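Local atomic coordinates of cobalamin biosynthesis protein CobN (Mycobacterium tuberculosis, PDB entry 7C6O), a protein that forms the large, catalytic subunit of cobaltochelatase, which inserts cobalt into the corrin ring precursor during aerobic cobalamin biosynthesis. Residues Q696-L701 and I1068-D1073; H153-D158 and F165-P170; R933-V938 and R975-A980; K453-W458 and P528-L533. All coordinates share one frame; numbering follows the deposited sequence. Where two conformers were deposited one is given.

Interaction 1. Residues Q696-L701 and I1068-D1073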
loop_
_atom_site.group_PDB
_atom_site.type_symbol
_atom_site.label_atom_id
_atom_site.label_comp_id
_atom_site.label_asym_id
_atom_site.label_seq_id
_atom_site.Cartn_x
_atom_site.Cartn_y
_atom_site.Cartn_z
ATOM N N GLN A 696 21.058 12.988 -1.665
ATOM C CA GLN A 696 19.981 13.871 -1.239
ATOM C C GLN A 696 19.494 13.466 0.146
ATOM O O GLN A 696 19.264 12.282 0.411
ATOM C CB GLN A 696 18.823 13.821 -2.237
ATOM C CG GLN A 696 19.148 14.401 -3.604
ATOM C CD GLN A 696 19.254 15.913 -3.581
ATOM O OE1 GLN A 696 20.003 16.507 -4.356
ATOM N NE2 GLN A 696 18.494 16.543 -2.695
ATOM N N ILE A 697 19.341 14.450 1.031
ATOM C CA ILE A 697 18.765 14.235 2.351
ATOM C C ILE A 697 17.681 15.281 2.562
ATOM O O ILE A 697 17.617 16.294 1.862
ATOM C CB ILE A 697 19.808 14.318 3.486
ATOM C CG1 ILE A 697 20.416 15.720 3.540
ATOM C CG2 ILE A 697 20.891 13.263 3.304
ATOM C CD1 ILE A 697 21.340 15.942 4.722
ATOM N N ARG A 698 16.810 15.030 3.533
ATOM C CA ARG A 698 15.762 16.003 3.799
ATOM C C ARG A 698 16.350 17.241 4.464
ATOM O O ARG A 698 17.276 17.156 5.276
ATOM C CB ARG A 698 14.650 15.397 4.651
ATOM C CG ARG A 698 15.026 14.988 6.057
ATOM C CD ARG A 698 13.802 14.367 6.716
ATOM N NE ARG A 698 14.055 13.815 8.043
ATOM C CZ ARG A 698 14.639 12.641 8.260
ATOM N NH1 ARG A 698 15.058 11.911 7.235
ATOM N NH2 ARG A 698 14.814 12.202 9.501
ATOM N N ASP A 699 15.817 18.398 4.086
ATOM C CA ASP A 699 16.290 19.712 4.500
ATOM C C ASP A 699 15.175 20.469 5.208
ATOM O O ASP A 699 15.047 21.692 5.098
ATOM C CB ASP A 699 16.821 20.492 3.300
ATOM C CG ASP A 699 17.635 21.700 3.707
ATOM O OD1 ASP A 699 18.434 21.582 4.659
ATOM O OD2 ASP A 699 17.477 22.762 3.072
ATOM N N GLY A 700 14.360 19.736 5.949
ATOM C CA GLY A 700 13.188 20.242 6.622
ATOM C C GLY A 700 12.097 19.195 6.596
ATOM O O GLY A 700 12.325 18.039 6.240
ATOM N N LEU A 701 10.896 19.607 6.991
ATOM C CA LEU A 701 9.727 18.744 6.952
ATOM C C LEU A 701 8.634 19.440 6.159
ATOM O O LEU A 701 8.570 20.670 6.114
ATOM C CB LEU A 701 9.221 18.408 8.360
ATOM C CG LEU A 701 10.209 17.684 9.277
ATOM C CD1 LEU A 701 9.635 17.537 10.675
ATOM C CD2 LEU A 701 10.560 16.326 8.696
ATOM N N ILE A 1068 17.483 4.214 6.495
ATOM C CA ILE A 1068 17.280 3.047 7.350
ATOM C C ILE A 1068 17.282 3.387 8.830
ATOM O O ILE A 1068 16.890 2.544 9.648
ATOM C CB ILE A 1068 18.337 1.958 7.071
ATOM C CG1 ILE A 1068 19.743 2.468 7.390
ATOM C CG2 ILE A 1068 18.246 1.495 5.627
ATOM C CD1 ILE A 1068 20.790 1.363 7.453
ATOM N N ALA A 1069 17.715 4.591 9.199
ATOM C CA ALA A 1069 17.611 5.080 10.565
ATOM C C ALA A 1069 16.429 6.025 10.748
ATOM O O ALA A 1069 16.291 6.627 11.818
ATOM C CB ALA A 1069 18.913 5.771 10.982
ATOM N N ASP A 1070 15.580 6.161 9.724
ATOM C CA ASP A 1070 14.400 7.017 9.753
ATOM C C ASP A 1070 13.105 6.261 9.993
ATOM O O ASP A 1070 12.092 6.891 10.316
ATOM C CB ASP A 1070 14.255 7.782 8.429
ATOM C CG ASP A 1070 14.979 9.097 8.440
ATOM O OD1 ASP A 1070 15.177 9.650 9.542
ATOM O OD2 ASP A 1070 15.343 9.582 7.347
ATOM N N SER A 1071 13.103 4.943 9.816
ATOM C CA SER A 1071 11.900 4.142 9.975
ATOM C C SER A 1071 12.229 2.882 10.755
ATOM O O SER A 1071 13.273 2.260 10.538
ATOM C CB SER A 1071 11.284 3.760 8.624
ATOM O OG SER A 1071 10.193 2.871 8.804
ATOM N N ASP A 1072 11.327 2.511 11.663
ATOM C CA ASP A 1072 11.516 1.313 12.470
ATOM C C ASP A 1072 11.474 0.036 11.640
ATOM O O ASP A 1072 11.967 -1.001 12.096
ATOM C CB ASP A 1072 10.440 1.245 13.549
ATOM C CG ASP A 1072 9.044 1.380 12.976
ATOM O OD1 ASP A 1072 8.652 2.513 12.623
ATOM O OD2 ASP A 1072 8.354 0.347 12.848
ATOM N N ASP A 1073 10.896 0.084 10.440
ATOM C CA ASP A 1073 10.655 -1.148 9.696
ATOM C C ASP A 1073 11.949 -1.803 9.230
ATOM O O ASP A 1073 12.007 -3.031 9.106
ATOM C CB ASP A 1073 9.735 -0.865 8.511
ATOM C CG ASP A 1073 8.312 -0.580 8.942
ATOM O OD1 ASP A 1073 7.783 -1.339 9.785
ATOM O OD2 ASP A 1073 7.729 0.407 8.451
#
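The edge of the R698 guanidinium meets the D1070 carboxylate in a two-bonded salt bridge, the side chains coming from opposite directions, and together they account for all the contact between 696-701 and 1068-1073, some 93 Å² of buried surface. R698 was deposited in two conformers, so the finer geometry holds for the one given and is approximate. Of the two charged hydrogen bonds, R698 NH2 to D1070 OD1 measures 2.6 Å with an N-H...O angle of 148°. R698 NH1 to D1070 OD2 refines to 2.3 Å, a value too short to be trusted. The guanidinium and carboxylate planes lie 56° apart, so the pairing is twisted rather than coplanar, and NH2 meets OD1 from above the carboxylate plane. With the backbones far apart (10.9 Å between R698 CA and D1070 CA), the span is bridged by an arginine chain extended from CG to NE, leaving the main chain with CG between N and the carbonyl carbon (chi1 65°).

Further polar bonds grip the carboxylate: OD1 forms a second salt bridge with R1122, and OD2 accepts from the backbone N of D1067. Two cationic partners would probably favour the ionised acid. Just after it, S1071 is the N-cap of helix 1072-1089.

Strand 696-698 pairs antiparallel with strand 617-619. The salt bridge thus ties this small sheet to the loop that leads into helix 1072-1089, beside R1122 of helix 1111-1123 and W1128 of helix 1126-1132.

Interaction 2. Residues H153-D158 and F165-P170; sequences HAFLCD and FGFTPP
A return loop folding back along its own helix is held where D158 receives two consecutive backbone N-H groups, those of F165 and G166. F165 N lies 2.9 Å from D158 OD1, and G166 N 2.6 Å from D158 OD2. Both oxygens are used on their syn side, so the two amides grip the carboxylate like a fork and fix its rotation; T163 OG1 adds another bond to OD1. The carboxylate is almost coplanar with the F165 ring (14° between planes), and OD1 sits at the ring edge, 3.4 Å from F165 CD2.

Van der Waals packing continues the closure on the helix side. A154 CB packs against the loop backbone, 3.4 Å from G166 O, while C157 CB lies 4.0 Å from F165 CD2. F155 and F167 form a T-shaped pair: the F155 edge points at the F167 face, with ring centroids 5.2 Å apart and planes at 88°. F155 CA adds a CH-pi contact, 4.0 Å from the F167 ring centroid. The F167 torsion (chi1 55°, CG between N and the carbonyl carbon) lays its ring over the helix backbone there.

Helix 146-161 also bonds the loop through E151, which accepts from T168 N. Y140 of helix 131-143 meets the F155 ring and bonds T168 O, and L156 packs on strand 84-89 of the four-stranded parallel sheet.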
loop_
_atom_site.group_PDB
_atom_site.type_symbol
_atom_site.label_atom_id
_atom_site.label_comp_id
_atom_site.label_asym_id
_atom_site.label_seq_id
_atom_site.Cartn_x
_atom_site.Cartn_y
_atom_site.Cartn_z
ATOM N N HIS A 153 -42.044 -18.117 -24.336
ATOM C CA HIS A 153 -42.692 -19.386 -24.029
ATOM C C HIS A 153 -44.107 -19.423 -24.594
ATOM O O HIS A 153 -44.510 -20.406 -25.226
ATOM C CB HIS A 153 -42.706 -19.607 -22.517
ATOM C CG HIS A 153 -43.138 -20.980 -22.108
ATOM N ND1 HIS A 153 -44.431 -21.431 -22.265
ATOM C CD2 HIS A 153 -42.450 -21.999 -21.539
ATOM C CE1 HIS A 153 -44.518 -22.671 -21.816
ATOM N NE2 HIS A 153 -43.331 -23.038 -21.370
ATOM N N ALA A 154 -44.870 -18.349 -24.384
ATOM C CA ALA A 154 -46.240 -18.304 -24.884
ATOM C C ALA A 154 -46.272 -18.212 -26.406
ATOM O O ALA A 154 -47.117 -18.842 -27.054
ATOM C CB ALA A 154 -46.984 -17.127 -24.257
ATOM N N PHE A 155 -45.364 -17.428 -26.992
ATOM C CA PHE A 155 -45.290 -17.335 -28.446
ATOM C C PHE A 155 -45.056 -18.705 -29.069
ATOM O O PHE A 155 -45.716 -19.078 -30.045
ATOM C CB PHE A 155 -44.183 -16.364 -28.862
ATOM C CG PHE A 155 -43.834 -16.438 -30.323
ATOM C CD1 PHE A 155 -44.656 -15.852 -31.275
ATOM C CD2 PHE A 155 -42.695 -17.107 -30.746
ATOM C CE1 PHE A 155 -44.346 -15.926 -32.621
ATOM C CE2 PHE A 155 -42.375 -17.185 -32.090
ATOM C CZ PHE A 155 -43.202 -16.594 -33.031
ATOM N N LEU A 156 -44.117 -19.473 -28.513
ATOM C CA LEU A 156 -43.801 -20.772 -29.094
ATOM C C LEU A 156 -44.947 -21.757 -28.911
ATOM O O LEU A 156 -45.280 -22.507 -29.835
ATOM C CB LEU A 156 -42.519 -21.322 -28.478
ATOM C CG LEU A 156 -41.264 -20.549 -28.872
ATOM C CD1 LEU A 156 -40.080 -21.071 -28.089
ATOM C CD2 LEU A 156 -41.035 -20.672 -30.369
ATOM N N CYS A 157 -45.560 -21.769 -27.726
ATOM C CA CYS A 157 -46.688 -22.664 -27.486
ATOM C C CYS A 157 -47.841 -22.364 -28.437
ATOM O O CYS A 157 -48.369 -23.269 -29.094
ATOM C CB CYS A 157 -47.143 -22.552 -26.031
ATOM S SG CYS A 157 -46.018 -23.307 -24.845
ATOM N N ASP A 158 -48.244 -21.094 -28.529
ATOM C CA ASP A 158 -49.370 -20.739 -29.391
ATOM C C ASP A 158 -49.047 -20.977 -30.860
ATOM O O ASP A 158 -49.919 -21.392 -31.633
ATOM C CB ASP A 158 -49.772 -19.281 -29.170
ATOM C CG ASP A 158 -50.440 -19.053 -27.829
ATOM O OD1 ASP A 158 -50.483 -19.998 -27.010
ATOM O OD2 ASP A 158 -50.925 -17.923 -27.599
ATOM N N PHE A 165 -52.493 -19.114 -25.106
ATOM C CA PHE A 165 -52.038 -18.276 -24.003
ATOM C C PHE A 165 -52.088 -16.797 -24.359
ATOM O O PHE A 165 -52.350 -15.962 -23.487
ATOM C CB PHE A 165 -50.613 -18.656 -23.593
ATOM C CG PHE A 165 -50.493 -20.024 -22.991
ATOM C CD1 PHE A 165 -50.728 -20.224 -21.640
ATOM C CD2 PHE A 165 -50.132 -21.108 -23.772
ATOM C CE1 PHE A 165 -50.616 -21.484 -21.083
ATOM C CE2 PHE A 165 -50.018 -22.371 -23.222
ATOM C CZ PHE A 165 -50.260 -22.559 -21.875
ATOM N N GLY A 166 -51.846 -16.455 -25.621
ATOM C CA GLY A 166 -51.662 -15.070 -26.000
ATOM C C GLY A 166 -50.253 -14.617 -25.679
ATOM O O GLY A 166 -49.638 -15.121 -24.733
ATOM N N PHE A 167 -49.722 -13.674 -26.453
ATOM C CA PHE A 167 -48.347 -13.243 -26.259
ATOM C C PHE A 167 -48.174 -11.822 -26.772
ATOM O O PHE A 167 -48.912 -11.355 -27.644
ATOM C CB PHE A 167 -47.358 -14.187 -26.962
ATOM C CG PHE A 167 -47.632 -14.374 -28.430
ATOM C CD1 PHE A 167 -47.145 -13.472 -29.363
ATOM C CD2 PHE A 167 -48.376 -15.456 -28.875
ATOM C CE1 PHE A 167 -47.396 -13.640 -30.711
ATOM C CE2 PHE A 167 -48.630 -15.631 -30.223
ATOM C CZ PHE A 167 -48.140 -14.722 -31.143
ATOM N N THR A 168 -47.178 -11.146 -26.220
ATOM C CA THR A 168 -46.639 -9.834 -26.534
ATOM C C THR A 168 -45.436 -9.975 -27.460
ATOM O O THR A 168 -44.622 -10.888 -27.281
ATOM C CB THR A 168 -46.221 -9.110 -25.250
ATOM O OG1 THR A 168 -47.372 -8.922 -24.417
ATOM C CG2 THR A 168 -45.594 -7.756 -25.551
ATOM N N PRO A 169 -45.312 -9.117 -28.468
ATOM C CA PRO A 169 -44.125 -9.146 -29.333
ATOM C C PRO A 169 -42.861 -8.885 -28.533
ATOM O O PRO A 169 -42.929 -8.400 -27.394
ATOM C CB PRO A 169 -44.392 -8.014 -30.337
ATOM C CG PRO A 169 -45.876 -7.858 -30.345
ATOM C CD PRO A 169 -46.326 -8.161 -28.948
ATOM N N PRO A 170 -41.689 -9.197 -29.090
ATOM C CA PRO A 170 -40.438 -8.899 -28.381
ATOM C C PRO A 170 -40.313 -7.412 -28.082
ATOM O O PRO A 170 -40.685 -6.561 -28.895
ATOM C CB PRO A 170 -39.353 -9.365 -29.361
ATOM C CG PRO A 170 -40.036 -10.365 -30.243
ATOM C CD PRO A 170 -41.451 -9.888 -30.370
#

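Interaction 3. Residues R933-V938 and R975-A980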
loop_
_atom_site.group_PDB
_atom_site.type_symbol
_atom_site.label_atom_id
_atom_site.label_comp_id
_atom_site.label_asym_id
_atom_site.label_seq_id
_atom_site.Cartn_x
_atom_site.Cartn_y
_atom_site.Cartn_z
ATOM N N ARG A 933 21.922 -21.698 -9.360
ATOM C CA ARG A 933 20.694 -21.151 -8.805
ATOM C C ARG A 933 20.882 -20.944 -7.309
ATOM O O ARG A 933 21.230 -21.883 -6.584
ATOM C CB ARG A 933 19.517 -22.088 -9.075
ATOM C CG ARG A 933 19.306 -22.423 -10.541
ATOM C CD ARG A 933 17.979 -23.132 -10.768
ATOM N NE ARG A 933 17.906 -23.720 -12.101
ATOM C CZ ARG A 933 17.578 -23.050 -13.201
ATOM N NH1 ARG A 933 17.284 -21.757 -13.131
ATOM N NH2 ARG A 933 17.545 -23.670 -14.372
ATOM N N ILE A 934 20.679 -19.715 -6.852
ATOM C CA ILE A 934 20.865 -19.367 -5.449
ATOM C C ILE A 934 19.537 -19.546 -4.727
ATOM O O ILE A 934 18.495 -19.088 -5.206
ATOM C CB ILE A 934 21.386 -17.926 -5.304
ATOM C CG1 ILE A 934 22.617 -17.700 -6.192
ATOM C CG2 ILE A 934 21.703 -17.617 -3.849
ATOM C CD1 ILE A 934 23.830 -18.532 -5.813
ATOM N N ASP A 935 19.571 -20.217 -3.579
ATOM C CA ASP A 935 18.370 -20.372 -2.772
ATOM C C ASP A 935 17.953 -19.024 -2.193
ATOM O O ASP A 935 18.786 -18.156 -1.918
ATOM C CB ASP A 935 18.608 -21.384 -1.649
ATOM C CG ASP A 935 17.337 -22.105 -1.224
ATOM O OD1 ASP A 935 16.245 -21.759 -1.717
ATOM O OD2 ASP A 935 17.436 -23.033 -0.394
ATOM N N VAL A 936 16.647 -18.838 -2.029
ATOM C CA VAL A 936 16.107 -17.590 -1.501
ATOM C C VAL A 936 15.049 -17.909 -0.454
ATOM O O VAL A 936 14.128 -18.692 -0.713
ATOM C CB VAL A 936 15.504 -16.696 -2.604
ATOM C CG1 VAL A 936 14.976 -15.400 -1.998
ATOM C CG2 VAL A 936 16.528 -16.396 -3.685
ATOM N N THR A 937 15.182 -17.307 0.723
ATOM C CA THR A 937 14.127 -17.277 1.727
ATOM C C THR A 937 13.556 -15.868 1.764
ATOM O O THR A 937 14.306 -14.894 1.883
ATOM C CB THR A 937 14.652 -17.678 3.110
ATOM O OG1 THR A 937 15.023 -19.062 3.097
ATOM C CG2 THR A 937 13.584 -17.461 4.170
ATOM N N VAL A 938 12.237 -15.762 1.644
ATOM C CA VAL A 938 11.555 -14.479 1.500
ATOM C C VAL A 938 10.704 -14.240 2.735
ATOM O O VAL A 938 9.848 -15.064 3.077
ATOM C CB VAL A 938 10.687 -14.435 0.234
ATOM C CG1 VAL A 938 9.944 -13.107 0.148
ATOM C CG2 VAL A 938 11.537 -14.658 -1.005
ATOM N N ARG A 975 17.416 -26.948 -5.184
ATOM C CA ARG A 975 17.160 -28.384 -5.181
ATOM C C ARG A 975 18.008 -29.096 -4.136
ATOM O O ARG A 975 17.529 -30.014 -3.462
ATOM C CB ARG A 975 17.423 -28.970 -6.569
ATOM C CG ARG A 975 17.289 -30.480 -6.618
ATOM C CD ARG A 975 17.505 -31.011 -8.019
ATOM N NE ARG A 975 17.287 -32.453 -8.088
ATOM C CZ ARG A 975 16.090 -33.022 -8.191
ATOM N NH1 ARG A 975 15.985 -34.344 -8.248
ATOM N NH2 ARG A 975 14.998 -32.271 -8.237
ATOM N N ALA A 976 19.266 -28.678 -3.980
ATOM C CA ALA A 976 20.151 -29.330 -3.020
ATOM C C ALA A 976 19.601 -29.225 -1.602
ATOM O O ALA A 976 19.593 -30.208 -0.852
ATOM C CB ALA A 976 21.551 -28.721 -3.101
ATOM N N HIS A 977 19.132 -28.036 -1.220
ATOM C CA HIS A 977 18.571 -27.859 0.115
ATOM C C HIS A 977 17.247 -28.597 0.259
ATOM O O HIS A 977 16.983 -29.209 1.301
ATOM C CB HIS A 977 18.390 -26.373 0.416
ATOM C CG HIS A 977 19.671 -25.597 0.413
ATOM N ND1 HIS A 977 19.714 -24.236 0.205
ATOM C CD2 HIS A 977 20.953 -25.992 0.595
ATOM C CE1 HIS A 977 20.969 -23.825 0.256
ATOM N NE2 HIS A 977 21.740 -24.871 0.490
ATOM N N ALA A 978 16.403 -28.549 -0.775
ATOM C CA ALA A 978 15.118 -29.237 -0.715
ATOM C C ALA A 978 15.298 -30.745 -0.599
ATOM O O ALA A 978 14.557 -31.411 0.135
ATOM C CB ALA A 978 14.276 -28.888 -1.941
ATOM N N GLN A 979 16.277 -31.307 -1.316
ATOM C CA GLN A 979 16.519 -32.744 -1.223
ATOM C C GLN A 979 17.039 -33.127 0.157
ATOM O O GLN A 979 16.703 -34.197 0.677
ATOM C CB GLN A 979 17.499 -33.198 -2.306
ATOM C CG GLN A 979 17.008 -33.011 -3.737
ATOM C CD GLN A 979 15.597 -33.522 -3.950
ATOM O OE1 GLN A 979 14.638 -32.750 -3.942
ATOM N NE2 GLN A 979 15.464 -34.827 -4.148
ATOM N N ALA A 980 17.864 -32.270 0.764
ATOM C CA ALA A 980 18.339 -32.547 2.116
ATOM C C ALA A 980 17.189 -32.538 3.114
ATOM O O ALA A 980 17.124 -33.391 4.007
ATOM C CB ALA A 980 19.409 -31.531 2.517
#
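D935 and H977 make a His-carboxylate hydrogen bond that joins the first residue of strand 935-940 to helix 973-985. H977 ND1 donates to D935 OD2 over 2.6 Å, and the N-H...O angle of 165° shows a nearly straight bond. The acceptor oxygen lies in the imidazole plane and offers its anti lone pair, the one facing away from OD1. The planes of carboxylate and ring are turned 32° against each other, and the two side chains cross at a slant. CG of D935 is roughly anti to the backbone N (chi1 -152°), which carries the acid from the strand toward the helix.

Strand 935-940 belongs to an eight-stranded mixed sheet, between the parallel strands 880-885 and 995-997. Helix 973-985 is part of the helical connection from 935-940 to 995-997, so the bond lies within a beta-alpha-beta crossover. The backbone of R933, bonded to D971 and Y973, joins the strand approach to the start of the same helix.

The second oxygen of D935 is occupied too: OD1 forms a salt bridge with R994 NE, and V936 N gives it a weak bond of 3.0 Å. H977 also touches R994 and R1053.

Interaction 4. Residues K453-W458 and P528-L533; sequences KEYRDW and PSHHYL
Y455 and W458, three residues apart on helix 452-459, reach across to H530 and L533 in the first turn of helix 530-539, making a buried helix-to-helix packing contact of about 204 Å². At the start of the segment K453 NZ forms a salt bridge with D457 OD2 (2.9 Å), an i to i+4 pair within the helix.

Y455 is the polar centre. Its hydroxyl OH lies 2.6 Å from H530 ND1, a hydrogen bond in the plane of the imidazole. The two rings meet rim to rim, planes at 90° and centroids 5.3 Å apart, so neither stacks on the other. CG of Y455 stands anti to the backbone N (chi1 174°), which directs the phenol toward helix 530-539. H530 NE2 is bonded to G475 O, so both imidazole nitrogens are engaged and the ring's rotation is fixed. The Y455 OH also abuts L533 CD1 at 3.7 Å.

One turn on, W458 brings the far end of its indole to the same leucine. Its side chain crosses that of L533 at about a right angle, and the closest approach is 3.8 Å, from W458 CH2 to L533 CB.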
loop_
_atom_site.group_PDB
_atom_site.type_symbol
_atom_site.label_atom_id
_atom_site.label_comp_id
_atom_site.label_asym_id
_atom_site.label_seq_id
_atom_site.Cartn_x
_atom_site.Cartn_y
_atom_site.Cartn_z
ATOM N N LYS A 453 -22.585 0.671 30.969
ATOM C CA LYS A 453 -23.842 0.134 30.461
ATOM C C LYS A 453 -24.010 0.432 28.976
ATOM O O LYS A 453 -24.348 -0.458 28.187
ATOM C CB LYS A 453 -25.011 0.705 31.267
ATOM C CG LYS A 453 -26.386 0.320 30.750
ATOM C CD LYS A 453 -26.563 -1.189 30.703
ATOM C CE LYS A 453 -28.033 -1.563 30.608
ATOM N NZ LYS A 453 -28.727 -0.798 29.536
ATOM N N GLU A 454 -23.779 1.685 28.576
ATOM C CA GLU A 454 -23.918 2.036 27.166
ATOM C C GLU A 454 -22.856 1.346 26.321
ATOM O O GLU A 454 -23.132 0.930 25.190
ATOM C CB GLU A 454 -23.842 3.551 26.988
ATOM C CG GLU A 454 -24.935 4.317 27.710
ATOM C CD GLU A 454 -24.958 5.781 27.328
ATOM O OE1 GLU A 454 -24.711 6.088 26.145
ATOM O OE2 GLU A 454 -25.216 6.624 28.212
ATOM N N TYR A 455 -21.636 1.221 26.849
ATOM C CA TYR A 455 -20.596 0.515 26.112
ATOM C C TYR A 455 -20.981 -0.943 25.896
ATOM O O TYR A 455 -20.860 -1.472 24.785
ATOM C CB TYR A 455 -19.254 0.608 26.841
ATOM C CG TYR A 455 -18.203 -0.246 26.171
ATOM C CD1 TYR A 455 -17.569 0.187 25.013
ATOM C CD2 TYR A 455 -17.879 -1.503 26.666
ATOM C CE1 TYR A 455 -16.627 -0.597 24.377
ATOM C CE2 TYR A 455 -16.936 -2.297 26.036
ATOM C CZ TYR A 455 -16.313 -1.837 24.894
ATOM O OH TYR A 455 -15.374 -2.618 24.256
ATOM N N ARG A 456 -21.449 -1.609 26.955
ATOM C CA ARG A 456 -21.843 -3.009 26.837
ATOM C C ARG A 456 -23.004 -3.180 25.866
ATOM O O ARG A 456 -23.052 -4.159 25.113
ATOM C CB ARG A 456 -22.208 -3.569 28.212
ATOM C CG ARG A 456 -22.491 -5.063 28.213
ATOM C CD ARG A 456 -22.894 -5.539 29.593
ATOM N NE ARG A 456 -24.240 -5.105 29.954
ATOM C CZ ARG A 456 -24.611 -4.792 31.190
ATOM N NH1 ARG A 456 -23.728 -4.847 32.180
ATOM N NH2 ARG A 456 -25.859 -4.413 31.437
ATOM N N ASP A 457 -23.954 -2.238 25.870
ATOM C CA ASP A 457 -25.072 -2.320 24.936
ATOM C C ASP A 457 -24.589 -2.309 23.490
ATOM O O ASP A 457 -25.122 -3.039 22.646
ATOM C CB ASP A 457 -26.059 -1.176 25.182
ATOM C CG ASP A 457 -26.893 -1.377 26.439
ATOM O OD1 ASP A 457 -26.971 -2.522 26.938
ATOM O OD2 ASP A 457 -27.479 -0.386 26.924
ATOM N N TRP A 458 -23.574 -1.494 23.182
ATOM C CA TRP A 458 -22.999 -1.530 21.840
ATOM C C TRP A 458 -22.153 -2.779 21.641
ATOM O O TRP A 458 -22.241 -3.441 20.601
ATOM C CB TRP A 458 -22.149 -0.285 21.568
ATOM C CG TRP A 458 -21.255 -0.501 20.375
ATOM C CD1 TRP A 458 -21.607 -0.402 19.061
ATOM C CD2 TRP A 458 -19.878 -0.901 20.392
ATOM N NE1 TRP A 458 -20.530 -0.697 18.257
ATOM C CE2 TRP A 458 -19.457 -1.009 19.050
ATOM C CE3 TRP A 458 -18.957 -1.169 21.412
ATOM C CZ2 TRP A 458 -18.157 -1.372 18.700
ATOM C CZ3 TRP A 458 -17.665 -1.531 21.062
ATOM C CH2 TRP A 458 -17.278 -1.628 19.716
ATOM N N PRO A 528 -8.057 -5.156 19.729
ATOM C CA PRO A 528 -8.162 -3.856 20.398
ATOM C C PRO A 528 -8.838 -4.007 21.751
ATOM O O PRO A 528 -9.668 -4.896 21.959
ATOM C CB PRO A 528 -9.016 -3.025 19.434
ATOM C CG PRO A 528 -9.831 -4.043 18.699
ATOM C CD PRO A 528 -8.905 -5.221 18.525
ATOM N N SER A 529 -8.464 -3.130 22.678
ATOM C CA SER A 529 -9.023 -3.149 24.020
ATOM C C SER A 529 -10.412 -2.512 24.034
ATOM O O SER A 529 -10.858 -1.903 23.058
ATOM C CB SER A 529 -8.106 -2.410 24.991
ATOM O OG SER A 529 -8.118 -1.015 24.722
ATOM N N HIS A 530 -11.104 -2.665 25.169
ATOM C CA HIS A 530 -12.373 -1.968 25.349
ATOM C C HIS A 530 -12.180 -0.458 25.322
ATOM O O HIS A 530 -13.046 0.271 24.828
ATOM C CB HIS A 530 -13.037 -2.385 26.664
ATOM C CG HIS A 530 -13.437 -3.828 26.718
ATOM N ND1 HIS A 530 -14.444 -4.355 25.936
ATOM C CD2 HIS A 530 -12.978 -4.850 27.479
ATOM C CE1 HIS A 530 -14.582 -5.640 26.208
ATOM N NE2 HIS A 530 -13.704 -5.967 27.140
ATOM N N HIS A 531 -11.054 0.030 25.849
ATOM C CA HIS A 531 -10.774 1.461 25.798
ATOM C C HIS A 531 -10.575 1.932 24.361
ATOM O O HIS A 531 -11.082 2.990 23.971
ATOM C CB HIS A 531 -9.546 1.783 26.648
ATOM C CG HIS A 531 -9.140 3.221 26.602
ATOM N ND1 HIS A 531 -8.093 3.675 25.830
ATOM C CD2 HIS A 531 -9.644 4.310 27.230
ATOM C CE1 HIS A 531 -7.966 4.981 25.987
ATOM N NE2 HIS A 531 -8.897 5.391 26.831
ATOM N N TYR A 532 -9.843 1.153 23.561
ATOM C CA TYR A 532 -9.658 1.488 22.152
ATOM C C TYR A 532 -11.000 1.580 21.437
ATOM O O TYR A 532 -11.272 2.549 20.719
ATOM C CB TYR A 532 -8.756 0.444 21.486
ATOM C CG TYR A 532 -8.291 0.805 20.092
ATOM C CD1 TYR A 532 -9.153 0.720 19.003
ATOM C CD2 TYR A 532 -6.986 1.217 19.859
ATOM C CE1 TYR A 532 -8.735 1.046 17.731
ATOM C CE2 TYR A 532 -6.555 1.546 18.583
ATOM C CZ TYR A 532 -7.434 1.456 17.525
ATOM O OH TYR A 532 -7.018 1.782 16.254
ATOM N N LEU A 533 -11.856 0.573 21.623
ATOM C CA LEU A 533 -13.154 0.571 20.957
ATOM C C LEU A 533 -14.046 1.691 21.477
ATOM O O LEU A 533 -14.724 2.364 20.692
ATOM C CB LEU A 533 -13.832 -0.787 21.139
ATOM C CG LEU A 533 -13.102 -1.979 20.518
ATOM C CD1 LEU A 533 -13.724 -3.291 20.973
ATOM C CD2 LEU A 533 -13.113 -1.880 19.002
#

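Interactions 1, 3 and 4 belong to the main body of the chain, whereas interaction 2 lies far out, its centre about 56 Å from the centre of the chain. That centre is about 75 Å from the centre of interaction 1, and their nearest atoms about 61 Å apart. In sequence, interaction 3 is nested inside the long loop closed by interaction 1; in space their nearest atoms remain about 13 Å apart. Interaction 4 closes earlier in the chain, with nearest atoms about 16 Å from interaction 1 and about 26 Å from interaction 3. No two contacts touch, and the sodium ligands D125 and S127 lie in none of the eight segments.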